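Local structure of angiotensin-converting enzyme (Anopheles gambiae, 6S1Y) at residues A[262-273]-A[413-423]. The protein is a zinc metallopeptidase of the angiotensin-converting enzyme family, which probably trims short peptides from their C-terminal ends. Residues are numbered along the deposited sequence; the frame is centred on the assembly and turned at random.
Sequences DFTTPFPEKKLL and DEQVKINQFYR
Gln415 lies over one face of the Phe267 ring, its CG 3.4 Å from the ring centroid and almost on the normal in a CH-pi contact, while Ile418 CB sits at the edge. The Tyr422 ring takes Pro266 CD on one face, also CH-pi but offset toward the rim; at its edge the hydroxyl OH donates to Thr264 OG1 (2.7 Å). On Arg423 the guanidinium has Leu273 O over one face and Asp262 at the edge; the salt bridge from NH2 to Asp262 OD1 is weak as a hydrogen bond, the carboxylate and guanidinium planes standing 80° apart, and a water joins OD1, Arg423 NE and Leu273 N.

Between these groups the buried amide of Asn419 is gripped by four bonds. Asn419 OD1 accepts Phe267 N in the carbonyl plane and Thr265 OG1 from well above it (2.7 Å). Asn419 ND2 donates to Phe267 O (2.8 Å) and Lys271 O, both near the amide plane, which fixes the rotation of the group. Lys270 N, closing the type I turn from Phe267, reaches Phe267 O from the opposite face of the carbonyl plane to Asn419 ND2.

The Lys270 chain, bent at chi2 and again at chi4, brings NZ to Asp413 OD2 (2.8 Å) from above the carboxylate plane; OD1 of the same aspartate caps the helix through Val416 N. Trp582 of helix 577-590 touches Pro266 and Ile418. In this mostly helical zinc-peptidase fold, with the contact's centre about 26 Å from that of the chain, the Asn419 amide, bonding three backbone groups and one hydroxyl, and two salt bridges hold irregular segment 262-273 to an N-capped helix.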
ATOM      1  N   ASP A 262      18.372  -6.674 -10.508  1.00 38.33           N
ATOM      2  CA  ASP A 262      19.754  -6.955 -10.877  1.00 39.24           C
ATOM      3  C   ASP A 262      19.829  -8.087 -11.885  1.00 38.26           C
ATOM      4  O   ASP A 262      20.615  -8.023 -12.831  1.00 39.68           O
ATOM      5  CB  ASP A 262      20.592  -7.299  -9.639  1.00 41.25           C
ATOM      6  CG  ASP A 262      20.852  -6.087  -8.755  1.00 43.91           C
ATOM      7  OD1 ASP A 262      20.490  -4.951  -9.156  1.00 45.47           O
ATOM      8  OD2 ASP A 262      21.404  -6.265  -7.652  1.00 47.05           O
ATOM      9  N   PHE A 263      19.043  -9.142 -11.672  1.00 38.39           N
ATOM     10  CA  PHE A 263      18.938 -10.274 -12.595  1.00 38.62           C
ATOM     11  C   PHE A 263      18.636  -9.848 -14.034  1.00 40.46           C
ATOM     12  O   PHE A 263      19.044 -10.531 -14.974  1.00 40.90           O
ATOM     13  CB  PHE A 263      17.820 -11.182 -12.054  1.00 38.71           C
ATOM     14  CG  PHE A 263      17.739 -12.524 -12.685  1.00 40.10           C
ATOM     15  CD1 PHE A 263      18.807 -13.404 -12.615  1.00 39.77           C
ATOM     16  CD2 PHE A 263      16.554 -12.945 -13.298  1.00 40.92           C
ATOM     17  CE1 PHE A 263      18.721 -14.668 -13.183  1.00 39.24           C
ATOM     18  CE2 PHE A 263      16.462 -14.201 -13.863  1.00 41.40           C
ATOM     19  CZ  PHE A 263      17.544 -15.064 -13.813  1.00 40.25           C
ATOM     20  N   THR A 264      17.920  -8.736 -14.237  1.00 37.90           N
ATOM     21  CA  THR A 264      17.530  -8.327 -15.577  1.00 38.25           C
ATOM     22  C   THR A 264      18.041  -6.943 -15.967  1.00 37.41           C
ATOM     23  O   THR A 264      17.570  -6.381 -16.952  1.00 37.03           O
ATOM     24  CB  THR A 264      16.007  -8.363 -15.716  1.00 38.14           C
ATOM     25  OG1 THR A 264      15.420  -7.446 -14.776  1.00 37.77           O
ATOM     26  CG2 THR A 264      15.473  -9.762 -15.465  1.00 38.32           C
ATOM     27  N   THR A 265      19.046  -6.416 -15.269  1.00 37.06           N
ATOM     28  CA  THR A 265      19.406  -5.021 -15.426  1.00 35.41           C
ATOM     29  C   THR A 265      20.135  -4.782 -16.745  1.00 36.03           C
ATOM     30  O   THR A 265      20.804  -5.677 -17.283  1.00 38.52           O
ATOM     31  CB  THR A 265      20.272  -4.555 -14.247  1.00 37.48           C
ATOM     32  OG1 THR A 265      20.321  -3.119 -14.208  1.00 38.64           O
ATOM     33  CG2 THR A 265      21.716  -5.084 -14.332  1.00 37.13           C
ATOM     34  N   PRO A 266      20.043  -3.573 -17.285  1.00 37.17           N
ATOM     35  CA  PRO A 266      20.710  -3.301 -18.571  1.00 37.21           C
ATOM     36  C   PRO A 266      22.216  -3.508 -18.558  1.00 38.50           C
ATOM     37  O   PRO A 266      22.774  -3.991 -19.552  1.00 37.27           O
ATOM     38  CB  PRO A 266      20.341  -1.839 -18.837  1.00 36.85           C
ATOM     39  CG  PRO A 266      19.013  -1.669 -18.200  1.00 35.99           C
ATOM     40  CD  PRO A 266      19.110  -2.497 -16.908  1.00 37.01           C
ATOM     41  N   PHE A 267      22.902  -3.149 -17.473  1.00 37.18           N
ATOM     42  CA  PHE A 267      24.367  -3.102 -17.443  1.00 37.95           C
ATOM     43  C   PHE A 267      24.822  -3.817 -16.180  1.00 39.91           C
ATOM     44  O   PHE A 267      25.229  -3.185 -15.190  1.00 38.89           O
ATOM     45  CB  PHE A 267      24.858  -1.657 -17.542  1.00 40.11           C
ATOM     46  CG  PHE A 267      24.423  -0.979 -18.830  1.00 37.86           C
ATOM     47  CD1 PHE A 267      24.974  -1.368 -20.033  1.00 38.56           C
ATOM     48  CD2 PHE A 267      23.451  -0.011 -18.830  1.00 37.45           C
ATOM     49  CE1 PHE A 267      24.564  -0.798 -21.229  1.00 40.88           C
ATOM     50  CE2 PHE A 267      23.027   0.576 -20.013  1.00 40.79           C
ATOM     51  CZ  PHE A 267      23.590   0.184 -21.220  1.00 40.88           C
ATOM     52  N   PRO A 268      24.756  -5.151 -16.181  1.00 38.27           N
ATOM     53  CA  PRO A 268      25.032  -5.905 -14.956  1.00 41.85           C
ATOM     54  C   PRO A 268      26.462  -5.800 -14.467  1.00 44.31           C
ATOM     55  O   PRO A 268      26.701  -6.072 -13.281  1.00 45.52           O
ATOM     56  CB  PRO A 268      24.689  -7.358 -15.343  1.00 42.27           C
ATOM     57  CG  PRO A 268      24.662  -7.387 -16.847  1.00 39.91           C
ATOM     58  CD  PRO A 268      24.249  -6.002 -17.271  1.00 39.42           C
ATOM     59  N   GLU A 269      27.419  -5.410 -15.304  1.00 41.83           N
ATOM     60  CA  GLU A 269      28.780  -5.227 -14.818  1.00 44.07           C
ATOM     61  C   GLU A 269      29.102  -3.763 -14.546  1.00 44.16           C
ATOM     62  O   GLU A 269      30.271  -3.417 -14.404  1.00 42.94           O
ATOM     63  CB  GLU A 269      29.773  -5.841 -15.799  1.00 42.99           C
ATOM     64  CG  GLU A 269      29.595  -7.359 -15.955  1.00 46.23           C
ATOM     65  CD  GLU A 269      29.320  -8.067 -14.612  1.00 51.72           C
ATOM     66  OE1 GLU A 269      30.090  -7.844 -13.662  1.00 51.27           O
ATOM     67  OE2 GLU A 269      28.309  -8.823 -14.505  1.00 55.21           O
ATOM     68  N   LYS A 270      28.088  -2.897 -14.473  1.00 43.27           N
ATOM     69  CA  LYS A 270      28.249  -1.547 -13.953  1.00 41.85           C
ATOM     70  C   LYS A 270      27.576  -1.466 -12.587  1.00 45.23           C
ATOM     71  O   LYS A 270      26.780  -2.334 -12.217  1.00 44.94           O
ATOM     72  CB  LYS A 270      27.662  -0.509 -14.896  1.00 41.00           C
ATOM     73  CG  LYS A 270      28.432  -0.376 -16.202  1.00 42.30           C
ATOM     74  CD  LYS A 270      29.479   0.712 -16.118  1.00 42.38           C
ATOM     75  CE  LYS A 270      30.362   0.724 -17.335  1.00 41.74           C
ATOM     76  NZ  LYS A 270      30.016   1.824 -18.266  1.00 42.66           N
ATOM     77  N   LYS A 271      27.920  -0.426 -11.829  1.00 43.75           N
ATOM     78  CA  LYS A 271      27.445  -0.308 -10.464  1.00 45.35           C
ATOM     79  C   LYS A 271      25.949  -0.573 -10.384  1.00 46.00           C
ATOM     80  O   LYS A 271      25.157  -0.038 -11.164  1.00 44.74           O
ATOM     81  CB  LYS A 271      27.758   1.083  -9.905  1.00 48.84           C
ATOM     82  CG  LYS A 271      27.504   1.193  -8.434  1.00 50.10           C
ATOM     83  CD  LYS A 271      28.615   0.507  -7.665  1.00 55.33           C
ATOM     84  CE  LYS A 271      28.291   0.412  -6.183  1.00 55.91           C
ATOM     85  NZ  LYS A 271      29.360  -0.286  -5.458  1.00 58.72           N
ATOM     86  N   LEU A 272      25.578  -1.409  -9.423  1.00 46.13           N
ATOM     87  CA  LEU A 272      24.200  -1.722  -9.084  1.00 46.17           C
ATOM     88  C   LEU A 272      23.862  -1.126  -7.714  1.00 47.72           C
ATOM     89  O   LEU A 272      24.741  -0.733  -6.944  1.00 48.24           O
ATOM     90  CB  LEU A 272      23.994  -3.238  -9.088  1.00 43.79           C
ATOM     91  CG  LEU A 272      24.350  -3.891 -10.423  1.00 44.49           C
ATOM     92  CD1 LEU A 272      24.090  -5.380 -10.384  1.00 46.80           C
ATOM     93  CD2 LEU A 272      23.559  -3.282 -11.577  1.00 43.56           C
ATOM     94  N   LEU A 273      22.573  -1.048  -7.420  1.00 46.65           N
ATOM     95  CA  LEU A 273      22.090  -0.259  -6.297  1.00 47.79           C
ATOM     96  C   LEU A 273      21.264  -1.073  -5.305  1.00 49.01           C
ATOM     97  O   LEU A 273      20.300  -0.550  -4.742  1.00 51.60           O
ATOM     98  CB  LEU A 273      21.268   0.923  -6.808  1.00 48.86           C
ATOM     99  CG  LEU A 273      22.057   1.909  -7.663  1.00 49.74           C
ATOM    100  CD1 LEU A 273      21.068   2.742  -8.456  1.00 50.51           C
ATOM    101  CD2 LEU A 273      22.951   2.781  -6.809  1.00 53.31           C
ATOM    102  N   ASP A 413      28.518   7.065 -14.681  1.00 49.36           N
ATOM    103  CA  ASP A 413      28.386   7.284 -16.103  1.00 49.24           C
ATOM    104  C   ASP A 413      26.933   7.072 -16.489  1.00 45.91           C
ATOM    105  O   ASP A 413      26.071   6.775 -15.659  1.00 46.27           O
ATOM    106  CB  ASP A 413      29.328   6.379 -16.915  1.00 45.87           C
ATOM    107  CG  ASP A 413      29.140   4.909 -16.619  1.00 47.85           C
ATOM    108  OD1 ASP A 413      27.981   4.481 -16.376  1.00 46.81           O
ATOM    109  OD2 ASP A 413      30.139   4.159 -16.676  1.00 47.54           O
ATOM    110  N   GLU A 414      26.649   7.230 -17.766  1.00 46.22           N
ATOM    111  CA  GLU A 414      25.270   7.119 -18.217  1.00 48.49           C
ATOM    112  C   GLU A 414      24.693   5.728 -17.967  1.00 44.62           C
ATOM    113  O   GLU A 414      23.489   5.601 -17.752  1.00 43.04           O
ATOM    114  CB  GLU A 414      25.198   7.499 -19.691  1.00 50.84           C
ATOM    115  CG  GLU A 414      24.978   9.000 -19.899  1.00 58.52           C
ATOM    116  CD  GLU A 414      23.609   9.447 -19.399  1.00 67.00           C
ATOM    117  OE1 GLU A 414      23.537  10.499 -18.728  1.00 64.82           O
ATOM    118  OE2 GLU A 414      22.607   8.724 -19.669  1.00 68.10           O
ATOM    119  N   GLN A 415      25.526   4.677 -17.966  1.00 42.96           N
ATOM    120  CA  GLN A 415      24.990   3.331 -17.789  1.00 40.26           C
ATOM    121  C   GLN A 415      24.618   3.061 -16.341  1.00 40.70           C
ATOM    122  O   GLN A 415      23.597   2.402 -16.068  1.00 39.44           O
ATOM    123  CB  GLN A 415      25.979   2.283 -18.267  1.00 40.61           C
ATOM    124  CG  GLN A 415      26.115   2.263 -19.773  1.00 42.29           C
ATOM    125  CD  GLN A 415      26.962   3.413 -20.285  1.00 42.44           C
ATOM    126  OE1 GLN A 415      27.994   3.729 -19.712  1.00 44.20           O
ATOM    127  NE2 GLN A 415      26.511   4.054 -21.345  1.00 41.26           N
ATOM    128  N   VAL A 416      25.426   3.548 -15.404  1.00 40.35           N
ATOM    129  CA  VAL A 416      25.027   3.508 -14.007  1.00 40.68           C
ATOM    130  C   VAL A 416      23.693   4.224 -13.838  1.00 39.84           C
ATOM    131  O   VAL A 416      22.804   3.758 -13.114  1.00 39.94           O
ATOM    132  CB  VAL A 416      26.132   4.105 -13.115  1.00 43.70           C
ATOM    133  CG1 VAL A 416      25.710   4.087 -11.663  1.00 43.53           C
ATOM    134  CG2 VAL A 416      27.428   3.325 -13.303  1.00 44.04           C
ATOM    135  N   LYS A 417      23.504   5.330 -14.542  1.00 37.94           N
ATOM    136  CA  LYS A 417      22.237   6.035 -14.403  1.00 42.93           C
ATOM    137  C   LYS A 417      21.066   5.229 -14.982  1.00 42.15           C
ATOM    138  O   LYS A 417      19.963   5.263 -14.410  1.00 40.45           O
ATOM    139  CB  LYS A 417      22.355   7.416 -15.028  1.00 45.91           C
ATOM    140  CG  LYS A 417      22.914   8.420 -14.030  1.00 56.22           C
ATOM    141  CD  LYS A 417      23.526   9.642 -14.695  1.00 64.91           C
ATOM    142  CE  LYS A 417      22.564  10.336 -15.639  1.00 67.90           C
ATOM    143  NZ  LYS A 417      23.026  11.742 -15.929  1.00 75.16           N
ATOM    144  N   ILE A 418      21.282   4.475 -16.068  1.00 38.82           N
ATOM    145  CA  ILE A 418      20.225   3.608 -16.589  1.00 40.79           C
ATOM    146  C   ILE A 418      19.901   2.493 -15.586  1.00 39.20           C
ATOM    147  O   ILE A 418      18.733   2.246 -15.274  1.00 39.24           O
ATOM    148  CB  ILE A 418      20.630   3.043 -17.968  1.00 39.35           C
ATOM    149  CG1 ILE A 418      20.870   4.177 -18.988  1.00 40.70           C
ATOM    150  CG2 ILE A 418      19.574   2.110 -18.505  1.00 40.38           C
ATOM    151  CD1 ILE A 418      19.667   5.055 -19.250  1.00 43.54           C
ATOM    152  N   ASN A 419      20.929   1.816 -15.047  1.00 36.96           N
ATOM    153  CA  ASN A 419      20.677   0.811 -14.017  1.00 39.34           C
ATOM    154  C   ASN A 419      19.822   1.386 -12.891  1.00 39.65           C
ATOM    155  O   ASN A 419      18.938   0.701 -12.352  1.00 39.98           O
ATOM    156  CB  ASN A 419      21.970   0.271 -13.403  1.00 37.95           C
ATOM    157  CG  ASN A 419      22.688  -0.720 -14.291  1.00 39.19           C
ATOM    158  OD1 ASN A 419      22.099  -1.292 -15.212  1.00 37.68           O
ATOM    159  ND2 ASN A 419      23.974  -0.940 -14.018  1.00 38.39           N
ATOM    160  N   GLN A 420      20.089   2.637 -12.514  1.00 39.89           N
ATOM    161  CA  GLN A 420      19.340   3.300 -11.453  1.00 41.12           C
ATOM    162  C   GLN A 420      17.902   3.567 -11.872  1.00 40.43           C
ATOM    163  O   GLN A 420      16.960   3.203 -11.155  1.00 41.84           O
ATOM    164  CB  GLN A 420      20.049   4.609 -11.084  1.00 44.82           C
ATOM    165  CG  GLN A 420      19.321   5.464 -10.050  1.00 47.26           C
ATOM    166  CD  GLN A 420      19.869   6.886  -9.968  1.00 52.85           C
ATOM    167  OE1 GLN A 420      20.942   7.202 -10.504  1.00 51.86           O
ATOM    168  NE2 GLN A 420      19.124   7.756  -9.299  1.00 55.74           N
ATOM    169  N   PHE A 421      17.708   4.203 -13.031  1.00 39.39           N
ATOM    170  CA  PHE A 421      16.354   4.450 -13.532  1.00 39.18           C
ATOM    171  C   PHE A 421      15.579   3.141 -13.690  1.00 37.93           C
ATOM    172  O   PHE A 421      14.370   3.072 -13.425  1.00 37.05           O
ATOM    173  CB  PHE A 421      16.405   5.171 -14.888  1.00 40.18           C
ATOM    174  CG  PHE A 421      17.123   6.499 -14.876  1.00 41.77           C
ATOM    175  CD1 PHE A 421      17.255   7.250 -13.712  1.00 46.65           C
ATOM    176  CD2 PHE A 421      17.680   6.993 -16.046  1.00 44.05           C
ATOM    177  CE1 PHE A 421      17.951   8.487 -13.718  1.00 48.28           C
ATOM    178  CE2 PHE A 421      18.364   8.224 -16.072  1.00 45.66           C
ATOM    179  CZ  PHE A 421      18.493   8.972 -14.911  1.00 47.17           C
ATOM    180  N   TYR A 422      16.258   2.101 -14.171  1.00 38.46           N
ATOM    181  CA  TYR A 422      15.617   0.810 -14.373  1.00 37.67           C
ATOM    182  C   TYR A 422      15.119   0.245 -13.057  1.00 35.90           C
ATOM    183  O   TYR A 422      13.942  -0.109 -12.926  1.00 35.55           O
ATOM    184  CB  TYR A 422      16.601  -0.148 -15.027  1.00 36.44           C
ATOM    185  CG  TYR A 422      16.052  -1.508 -15.279  1.00 36.62           C
ATOM    186  CD1 TYR A 422      15.112  -1.723 -16.307  1.00 37.33           C
ATOM    187  CD2 TYR A 422      16.446  -2.599 -14.502  1.00 35.09           C
ATOM    188  CE1 TYR A 422      14.591  -2.984 -16.549  1.00 35.45           C
ATOM    189  CE2 TYR A 422      15.946  -3.873 -14.751  1.00 35.61           C
ATOM    190  CZ  TYR A 422      15.011  -4.054 -15.772  1.00 36.30           C
ATOM    191  OH  TYR A 422      14.492  -5.292 -16.028  1.00 36.50           O
ATOM    192  N   ARG A 423      16.000   0.152 -12.066  1.00 38.15           N
ATOM    193  CA  ARG A 423      15.574  -0.316 -10.759  1.00 37.93           C
ATOM    194  C   ARG A 423      14.347   0.452 -10.284  1.00 37.35           C
ATOM    195  O   ARG A 423      13.366  -0.150  -9.827  1.00 34.98           O
ATOM    196  CB  ARG A 423      16.713  -0.180  -9.742  1.00 36.80           C
ATOM    197  CG  ARG A 423      16.249  -0.517  -8.305  1.00 39.37           C
ATOM    198  CD  ARG A 423      17.393  -0.625  -7.310  1.00 40.27           C
ATOM    199  NE  ARG A 423      18.104  -1.887  -7.482  1.00 42.51           N
ATOM    200  CZ  ARG A 423      17.711  -3.043  -6.952  1.00 41.80           C
ATOM    201  NH1 ARG A 423      16.627  -3.099  -6.193  1.00 39.01           N
ATOM    202  NH2 ARG A 423      18.417  -4.144  -7.178  1.00 43.70           N
TER
HETATM  203  O   HOH W   1      17.291  -6.982  -7.646  1.00 38.87           O
HETATM  204  O   HOH W   2      20.381  -2.157  -9.248  1.00 43.16           O
HETATM  205  O   HOH W   3      19.221  -1.800 -11.796  1.00 39.45           O